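Local coordinates for protein APL1 (Anopheles gambiae, PDB 3O6N) that probably regulates complement-like immunity in the mosquito as one half of a heterodimer with the leucine-rich repeat protein LRIM1, at residues V50-K53 / N54-M57. Numbering follows the deposited sequence.
Sequences VTFK and NSTM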
ATOM      1  N   VAL A  50       3.682  26.529  12.429  1.00 26.90           N
ATOM      2  CA  VAL A  50       2.713  27.391  11.770  1.00 30.37           C
ATOM      3  C   VAL A  50       1.580  26.606  11.133  1.00 32.36           C
ATOM      4  O   VAL A  50       1.812  25.704  10.330  1.00 29.14           O
ATOM      5  CB  VAL A  50       3.380  28.259  10.685  1.00 29.53           C
ATOM      6  CG1 VAL A  50       2.324  29.001   9.876  1.00 30.24           C
ATOM      7  CG2 VAL A  50       4.363  29.227  11.319  1.00 27.69           C
ATOM      8  N   THR A  51       0.353  26.955  11.496  1.00 30.28           N
ATOM      9  CA  THR A  51      -0.813  26.360  10.867  1.00 32.14           C
ATOM     10  C   THR A  51      -1.895  27.407  10.631  1.00 32.55           C
ATOM     11  O   THR A  51      -1.827  28.515  11.162  1.00 35.32           O
ATOM     12  CB  THR A  51      -1.392  25.200  11.703  1.00 35.17           C
ATOM     13  OG1 THR A  51      -2.263  24.419  10.880  1.00 45.09           O
ATOM     14  CG2 THR A  51      -2.169  25.736  12.887  1.00 34.31           C
ATOM     15  N   PHE A  52      -2.885  27.046   9.823  1.00 33.01           N
ATOM     16  CA  PHE A  52      -3.967  27.952   9.472  1.00 25.01           C
ATOM     17  C   PHE A  52      -5.309  27.347   9.849  1.00 30.31           C
ATOM     18  O   PHE A  52      -5.488  26.131   9.792  1.00 32.18           O
ATOM     19  CB  PHE A  52      -3.945  28.239   7.971  1.00 25.32           C
ATOM     20  CG  PHE A  52      -2.762  29.048   7.529  1.00 31.46           C
ATOM     21  CD1 PHE A  52      -2.911  30.378   7.176  1.00 33.07           C
ATOM     22  CD2 PHE A  52      -1.498  28.483   7.482  1.00 30.81           C
ATOM     23  CE1 PHE A  52      -1.822  31.129   6.772  1.00 34.78           C
ATOM     24  CE2 PHE A  52      -0.406  29.231   7.081  1.00 29.14           C
ATOM     25  CZ  PHE A  52      -0.569  30.554   6.727  1.00 33.67           C
ATOM     26  N   LYS A  53      -6.250  28.201  10.239  1.00 29.47           N
ATOM     27  CA  LYS A  53      -7.610  27.758  10.523  1.00 34.37           C
ATOM     28  C   LYS A  53      -8.613  28.636   9.786  1.00 33.88           C
ATOM     29  O   LYS A  53      -8.462  29.855   9.734  1.00 34.18           O
ATOM     30  CB  LYS A  53      -7.884  27.776  12.028  1.00 38.02           C
ATOM     31  CG  LYS A  53      -7.132  26.706  12.803  1.00 47.35           C
ATOM     32  CD  LYS A  53      -7.466  25.319  12.278  1.00 53.48           C
ATOM     33  CE  LYS A  53      -6.692  24.241  13.018  1.00 60.58           C
ATOM     34  NZ  LYS A  53      -6.963  22.884  12.461  1.00 61.06           N
ATOM     35  N   ASN A  54      -9.629  28.006   9.204  1.00 34.57           N
ATOM     36  CA  ASN A  54     -10.658  28.731   8.474  1.00 40.73           C
ATOM     37  C   ASN A  54     -10.039  29.694   7.464  1.00 38.31           C
ATOM     38  O   ASN A  54     -10.449  30.851   7.357  1.00 36.62           O
ATOM     39  CB  ASN A  54     -11.561  29.487   9.450  1.00 51.63           C
ATOM     40  CG  ASN A  54     -13.026  29.399   9.078  1.00 60.40           C
ATOM     41  OD1 ASN A  54     -13.388  29.488   7.906  1.00 64.98           O
ATOM     42  ND2 ASN A  54     -13.879  29.213  10.079  1.00 62.12           N
ATOM     43  N   SER A  55      -9.044  29.209   6.726  1.00 33.96           N
ATOM     44  CA  SER A  55      -8.301  30.055   5.795  1.00 30.59           C
ATOM     45  C   SER A  55      -8.263  29.487   4.380  1.00 30.94           C
ATOM     46  O   SER A  55      -8.405  28.279   4.174  1.00 30.13           O
ATOM     47  CB  SER A  55      -6.872  30.268   6.295  1.00 27.86           C
ATOM     48  OG  SER A  55      -6.858  30.895   7.566  1.00 28.66           O
ATOM     49  N   THR A  56      -8.071  30.378   3.412  1.00 25.20           N
ATOM     50  CA  THR A  56      -7.850  29.998   2.023  1.00 25.32           C
ATOM     51  C   THR A  56      -6.740  30.856   1.416  1.00 28.94           C
ATOM     52  O   THR A  56      -6.722  32.078   1.578  1.00 30.34           O
ATOM     53  CB  THR A  56      -9.125  30.155   1.173  1.00 32.82           C
ATOM     54  OG1 THR A  56      -9.475  31.541   1.077  1.00 44.46           O
ATOM     55  CG2 THR A  56     -10.283  29.388   1.792  1.00 34.75           C
ATOM     56  N   MET A  57      -5.806  30.208   0.731  1.00 26.47           N
ATOM     57  CA  MET A  57      -4.757  30.911   0.008  1.00 25.62           C
ATOM     58  C   MET A  57      -4.600  30.279  -1.364  1.00 27.76           C
ATOM     59  O   MET A  57      -3.808  29.354  -1.541  1.00 26.42           O
ATOM     60  CB  MET A  57      -3.430  30.847   0.768  1.00 27.65           C
ATOM     61  CG  MET A  57      -3.419  31.608   2.087  1.00 26.58           C
ATOM     62  SD  MET A  57      -1.748  31.828   2.729  1.00 29.86           S
ATOM     63  CE  MET A  57      -1.315  30.151   3.178  1.00 26.26           C
TER
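Phe-52 and Met-57 meet where the chain leaves a strand of the parallel leucine-rich repeat array and turns into the solenoid, a compact example of how a repeat coil closes on its own core. The methyl CE of Met-57 lies over one face of the Phe-52 ring in a CH-pi contact, 4.0 Å from its centroid and displaced toward the rim, with its closest approach of 3.6 Å to CZ. A bend at the last torsion of Met-57 (chi3 -69°) brings CE over the ring while SD stands obliquely, 4.8 Å from the centroid of the Phe-52 ring, in a Met-aromatic contact; the two side chains cross nearly at right angles. Ser-55 places its CB 3.9 Å from CB of Phe-52 and its OG at the ring edge. OG of Ser-55 donates to the carbonyl O of Lys-53 over 2.9 Å, from well above the carbonyl plane, and accepts a bond from the backbone N-H of Val-26 in the preceding coil. Phe-37 touches both Phe-52 and Met-57, and the ring of Phe-23 meets that of Phe-52. On the outer side the exposed side chains of Lys-53 and Asn-54 lead away from the turn, though Lys-53 lies against Val-22 and Tyr-24; the left-handed backbone of Asn-54 (phi 50°) turns the chain. Apolar contact thus closes the inside, while one buried hydroxyl, satisfied as donor and acceptor, links the turn to the preceding coil.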